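Local atomic coordinates of glucose-1-phosphate uridylyltransferase (Sphingomonas elodea, PDB entry 2UX8), a protein that probably catalyses the transfer of a uridylyl group from UTP to glucose 1-phosphate, giving UDP-glucose and diphosphate. Residues N164-E169 and L210-R215; D188-E193 and H253-Q258. One frame throughout, in Å; residues are numbered along the deposited sequence.

How the interactions relate
The two interactions are neighbouring pieces of one mixed sheet, their centres about 9 Å apart, joined where strand 164-170 runs parallel to strand 252-256. At that seam the A168 and I166 backbones probably hydrogen-bond to V255, and L165 packs on V255, so the two contacts are built on adjacent strands. Interaction 1 is buried and lies beside the bound sugar phosphate. Interaction 2, farther from the centre of the chain, is only partly buried: V255 and L191 are buried, whereas V190, T256 and Q258 lie at the more open end by the turn. In each, a hydroxyl and a backbone N share one carbonyl, S211 on E169 O and T256 on V190 O; interaction 2 adds the edge contact of H253 with E193.

Interaction 1: N164-E169 and L210-R215; sequences NLICAE and LSVIGR. With G1P (1-O-phosphono-alpha-D-glucopyranose), chain K.
One wall of the glucose 1-phosphate pocket is built where strand 164-169 pairs antiparallel with 210-213: A168 faces V212 in a non-hydrogen-bonded pair, and E169 faces S211 in a hydrogen-bonded one. In such a non-hydrogen-bonded pair the V212 carbonyl points away from 164-169, and V212 O accepts a hydrogen bond of 2.6 Å from the sugar hydroxyl O4 of the ligand. E169 O is gripped twice by S211. S211 OG lies in the carbonyl plane, 3.1 Å from E169 O, whereas S211 N, also 3.1 Å from E169 O, sits above that plane. A chi1 of 52° sets OG between the backbone N and the carbonyl carbon, where the short serine hydroxyl can reach the same E169 O as its own N-H. Farther along, I213 N donates to C167 O (2.8 Å). G214 is the centre of an inverse gamma turn that bends the chain, after which R215 O accepts from C167 N at 3.1 Å. Apolar side chains meet on both faces: the branches of I166 and V212 cross at an angle, I166 CD1 lying 4.0 Å from V212 CG2, while small C167 fits between I213 and R215, its CB 3.8 Å from I213 CB. The guanidinium of R215 leads off to a salt bridge with E54. Around the pair, I213 and R215 pack on M144 of strand 142-145, L165 on helix 150-161, and L210 on I182 of strand 181-188.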
loop_
_atom_site.group_PDB
_atom_site.type_symbol
_atom_site.label_atom_id
_atom_site.label_comp_id
_atom_site.label_asym_id
_atom_site.label_seq_id
_atom_site.Cartn_x
_atom_site.Cartn_y
_atom_site.Cartn_z
ATOM N N ASN C 164 39.112 1.966 -1.167
ATOM C CA ASN C 164 37.948 2.037 -0.298
ATOM C C ASN C 164 38.057 3.173 0.711
ATOM O O ASN C 164 39.132 3.441 1.244
ATOM C CB ASN C 164 37.772 0.706 0.440
ATOM C CG ASN C 164 37.930 -0.495 -0.480
ATOM O OD1 ASN C 164 39.029 -1.031 -0.635
ATOM N ND2 ASN C 164 36.835 -0.913 -1.107
ATOM N N LEU C 165 36.941 3.847 0.961
ATOM C CA LEU C 165 36.915 4.946 1.908
ATOM C C LEU C 165 35.690 4.853 2.806
ATOM O O LEU C 165 34.650 4.309 2.421
ATOM C CB LEU C 165 36.895 6.295 1.185
ATOM C CG LEU C 165 38.060 6.730 0.294
ATOM C CD1 LEU C 165 37.824 6.233 -1.113
ATOM C CD2 LEU C 165 38.157 8.247 0.271
ATOM N N ILE C 166 35.826 5.393 4.011
ATOM C CA ILE C 166 34.741 5.411 4.977
ATOM C C ILE C 166 34.853 6.691 5.781
ATOM O O ILE C 166 35.938 7.233 5.941
ATOM C CB ILE C 166 34.820 4.215 5.945
ATOM C CG1 ILE C 166 36.224 4.131 6.542
ATOM C CG2 ILE C 166 34.451 2.926 5.219
ATOM C CD1 ILE C 166 36.377 3.085 7.618
ATOM N N CYS C 167 33.729 7.183 6.274
ATOM C CA CYS C 167 33.744 8.392 7.077
ATOM C C CYS C 167 34.199 8.010 8.482
ATOM O O CYS C 167 33.708 7.040 9.065
ATOM C CB CYS C 167 32.356 9.014 7.130
ATOM S SG CYS C 167 32.348 10.613 7.917
ATOM N N ALA C 168 35.147 8.769 9.019
ATOM C CA ALA C 168 35.673 8.497 10.349
ATOM C C ALA C 168 35.421 9.667 11.273
ATOM O O ALA C 168 35.412 10.826 10.843
ATOM C CB ALA C 168 37.164 8.195 10.271
ATOM N N GLU C 169 35.237 9.346 12.550
ATOM C CA GLU C 169 34.940 10.351 13.552
ATOM C C GLU C 169 35.381 9.901 14.946
ATOM O O GLU C 169 35.074 8.786 15.375
ATOM C CB GLU C 169 33.434 10.619 13.525
ATOM C CG GLU C 169 32.916 11.702 14.438
ATOM C CD GLU C 169 31.411 11.836 14.323
ATOM O OE1 GLU C 169 30.922 11.972 13.176
ATOM O OE2 GLU C 169 30.723 11.800 15.368
ATOM N N LEU C 210 38.727 6.347 16.698
ATOM C CA LEU C 210 38.031 6.705 15.466
ATOM C C LEU C 210 37.174 5.563 14.932
ATOM O O LEU C 210 37.663 4.514 14.507
ATOM C CB LEU C 210 38.991 7.237 14.391
ATOM C CG LEU C 210 39.843 6.328 13.522
ATOM C CD1 LEU C 210 40.374 7.140 12.355
ATOM C CD2 LEU C 210 40.973 5.728 14.335
ATOM N N SER C 211 35.868 5.800 14.985
ATOM C CA SER C 211 34.864 4.843 14.561
ATOM C C SER C 211 34.443 5.020 13.110
ATOM O O SER C 211 34.799 6.000 12.456
ATOM C CB SER C 211 33.643 4.981 15.463
ATOM O OG SER C 211 33.224 6.336 15.513
ATOM N N VAL C 212 33.676 4.054 12.621
ATOM C CA VAL C 212 33.178 4.073 11.254
ATOM C C VAL C 212 31.802 4.732 11.257
ATOM O O VAL C 212 30.965 4.410 12.091
ATOM C CB VAL C 212 33.055 2.634 10.694
ATOM C CG1 VAL C 212 32.635 2.666 9.234
ATOM C CG2 VAL C 212 34.380 1.907 10.836
ATOM N N ILE C 213 31.580 5.672 10.345
ATOM C CA ILE C 213 30.293 6.346 10.256
ATOM C C ILE C 213 29.597 5.853 8.991
ATOM O O ILE C 213 30.255 5.406 8.061
ATOM C CB ILE C 213 30.462 7.887 10.221
ATOM C CG1 ILE C 213 31.129 8.360 11.518
ATOM C CG2 ILE C 213 29.110 8.566 10.044
ATOM C CD1 ILE C 213 30.467 7.861 12.776
ATOM N N GLY C 214 28.273 5.937 8.964
ATOM C CA GLY C 214 27.493 5.454 7.834
ATOM C C GLY C 214 27.653 6.037 6.441
ATOM O O GLY C 214 26.664 6.339 5.767
ATOM N N ARG C 215 28.890 6.185 5.994
ATOM C CA ARG C 215 29.191 6.707 4.659
ATOM C C ARG C 215 30.352 5.863 4.114
ATOM O O ARG C 215 31.440 5.861 4.692
ATOM C CB ARG C 215 29.577 8.191 4.749
ATOM C CG ARG C 215 28.585 9.173 4.103
ATOM C CD ARG C 215 27.152 8.894 4.514
ATOM N NE ARG C 215 26.261 10.036 4.358
ATOM C CZ ARG C 215 25.098 10.131 5.001
ATOM N NH1 ARG C 215 24.727 9.155 5.806
ATOM N NH2 ARG C 215 24.324 11.207 4.880
HETATM C C1 G1P K . 27.103 -0.035 11.340
HETATM C C2 G1P K . 28.513 -0.629 11.148
HETATM C C3 G1P K . 29.443 -0.043 12.224
HETATM C C4 G1P K . 29.485 1.470 12.032
HETATM C C5 G1P K . 28.049 2.017 12.198
HETATM C C6 G1P K . 28.064 3.540 11.989
HETATM O O1 G1P K . 26.597 -0.435 12.634
HETATM O O2 G1P K . 28.443 -2.047 11.287
HETATM O O3 G1P K . 30.752 -0.574 12.064
HETATM O O4 G1P K . 30.344 2.042 13.019
HETATM O O5 G1P K . 27.168 1.421 11.204
HETATM O O6 G1P K . 26.746 4.076 12.127
HETATM P P G1P K . 25.043 0.006 12.795
HETATM O O1P G1P K . 24.215 -0.577 11.709
HETATM O O2P G1P K . 24.507 -0.484 14.222
HETATM O O3P G1P K . 24.918 1.613 12.746
#

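Interaction 2: D188-E193 and H253-Q258; sequences DGVLTE and HGVTFQ
H253 lies side by side with E193 at the start of an antiparallel pairing that sets strand 253-256 against 191-193, the second arm of a beta hairpin. That arm leaves a type II' turn, D188 to L191, whose backbone angles at G189 call for glycine. E193 CG meets the imidazole at its edge, 3.7 Å from H253 CE1; the carboxylate is turned 53° from the ring plane and does not touch its nitrogens. At G254 the backbone takes over: G254 N donates to T192 O at 2.8 Å, and T192 N returns a weak bond to G254 O. V255 is itself buried, and a branched residue suits it there because its two methyls part to two neighbours: CG1 meets V190 CG1 at 3.6 Å, and CG2 lies 3.7 Å from L191 CD2. T256 then holds V190 O by two donors, T256 N tilted from the carbonyl plane and T256 OG1, 3.3 Å from V190 O, lying in that plane on a lone pair. A valine in its place would probably leave V190 O with the backbone N as its one donor from this strand, the hydroxyl bond being lost. Beyond T256, F257 covers C167 of the next strand. Q258 finally folds back, its chain bent at chi2 (-89°), and lays its amide against a valine methyl, NE2 3.9 Å from V190 CG2.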
loop_
_atom_site.group_PDB
_atom_site.type_symbol
_atom_site.label_atom_id
_atom_site.label_comp_id
_atom_site.label_asym_id
_atom_site.label_seq_id
_atom_site.Cartn_x
_atom_site.Cartn_y
_atom_site.Cartn_z
ATOM N N ASP C 188 47.114 12.105 6.448
ATOM C CA ASP C 188 47.527 13.018 5.395
ATOM C C ASP C 188 46.428 14.055 5.233
ATOM O O ASP C 188 45.702 14.077 4.237
ATOM C CB ASP C 188 47.759 12.237 4.097
ATOM C CG ASP C 188 47.956 13.136 2.894
ATOM O OD1 ASP C 188 48.699 14.135 3.003
ATOM O OD2 ASP C 188 47.376 12.833 1.828
ATOM N N GLY C 189 46.305 14.909 6.241
ATOM C CA GLY C 189 45.288 15.942 6.217
ATOM C C GLY C 189 43.952 15.427 6.716
ATOM O O GLY C 189 43.756 15.235 7.915
ATOM N N VAL C 190 43.038 15.189 5.783
ATOM C CA VAL C 190 41.699 14.703 6.091
ATOM C C VAL C 190 41.637 13.175 6.054
ATOM O O VAL C 190 40.762 12.554 6.663
ATOM C CB VAL C 190 40.686 15.312 5.086
ATOM C CG1 VAL C 190 39.778 14.243 4.507
ATOM C CG2 VAL C 190 39.883 16.398 5.775
ATOM N N LEU C 191 42.581 12.578 5.341
ATOM C CA LEU C 191 42.645 11.135 5.217
ATOM C C LEU C 191 43.464 10.541 6.335
ATOM O O LEU C 191 44.286 11.218 6.949
ATOM C CB LEU C 191 43.273 10.744 3.883
ATOM C CG LEU C 191 42.453 11.161 2.666
ATOM C CD1 LEU C 191 43.231 10.909 1.385
ATOM C CD2 LEU C 191 41.146 10.391 2.685
ATOM N N THR C 192 43.233 9.263 6.588
ATOM C CA THR C 192 43.945 8.550 7.621
ATOM C C THR C 192 43.852 7.060 7.294
ATOM O O THR C 192 42.767 6.505 7.192
ATOM C CB THR C 192 43.360 8.899 9.024
ATOM O OG1 THR C 192 43.241 7.712 9.810
ATOM C CG2 THR C 192 42.002 9.589 8.899
ATOM N N GLU C 193 45.004 6.431 7.086
ATOM C CA GLU C 193 45.074 5.015 6.749
ATOM C C GLU C 193 44.420 4.087 7.762
ATOM O O GLU C 193 44.616 4.234 8.966
ATOM C CB GLU C 193 46.536 4.602 6.575
ATOM C CG GLU C 193 47.121 4.931 5.217
ATOM C CD GLU C 193 48.635 4.895 5.208
ATOM O OE1 GLU C 193 49.224 4.163 6.032
ATOM O OE2 GLU C 193 49.232 5.596 4.365
ATOM N N HIS C 253 41.214 4.217 3.282
ATOM C CA HIS C 253 41.339 5.400 4.116
ATOM C C HIS C 253 40.068 5.829 4.821
ATOM O O HIS C 253 38.954 5.552 4.370
ATOM C CB HIS C 253 41.827 6.564 3.267
ATOM C CG HIS C 253 43.072 6.264 2.503
ATOM N ND1 HIS C 253 44.314 6.218 3.095
ATOM C CD2 HIS C 253 43.265 5.962 1.199
ATOM C CE1 HIS C 253 45.219 5.902 2.188
ATOM N NE2 HIS C 253 44.608 5.740 1.029
ATOM N N GLY C 254 40.263 6.523 5.937
ATOM C CA GLY C 254 39.154 7.046 6.699
ATOM C C GLY C 254 39.104 8.516 6.345
ATOM O O GLY C 254 40.145 9.158 6.232
ATOM N N VAL C 255 37.904 9.046 6.147
ATOM C CA VAL C 255 37.745 10.448 5.809
ATOM C C VAL C 255 37.022 11.184 6.930
ATOM O O VAL C 255 35.997 10.722 7.421
ATOM C CB VAL C 255 36.938 10.610 4.516
ATOM C CG1 VAL C 255 36.876 12.066 4.131
ATOM C CG2 VAL C 255 37.567 9.782 3.405
ATOM N N THR C 256 37.566 12.319 7.353
ATOM C CA THR C 256 36.915 13.088 8.396
ATOM C C THR C 256 36.084 14.163 7.704
ATOM O O THR C 256 36.556 14.863 6.808
ATOM C CB THR C 256 37.933 13.700 9.378
ATOM O OG1 THR C 256 38.920 14.430 8.650
ATOM C CG2 THR C 256 38.618 12.605 10.175
ATOM N N PHE C 257 34.831 14.256 8.122
ATOM C CA PHE C 257 33.872 15.177 7.547
ATOM C C PHE C 257 34.004 16.629 7.987
ATOM O O PHE C 257 34.112 16.922 9.174
ATOM C CB PHE C 257 32.463 14.652 7.857
ATOM C CG PHE C 257 31.359 15.516 7.334
ATOM C CD1 PHE C 257 31.340 15.915 5.998
ATOM C CD2 PHE C 257 30.316 15.901 8.170
ATOM C CE1 PHE C 257 30.290 16.686 5.496
ATOM C CE2 PHE C 257 29.262 16.669 7.692
ATOM C CZ PHE C 257 29.242 17.065 6.347
ATOM N N GLN C 258 33.988 17.530 7.008
ATOM C CA GLN C 258 34.074 18.962 7.258
ATOM C C GLN C 258 32.650 19.439 7.511
ATOM O O GLN C 258 32.006 20.035 6.640
ATOM C CB GLN C 258 34.629 19.665 6.031
ATOM C CG GLN C 258 35.791 18.939 5.422
ATOM C CD GLN C 258 37.105 19.359 6.013
ATOM O OE1 GLN C 258 37.875 20.064 5.367
ATOM N NE2 GLN C 258 37.373 18.942 7.247
#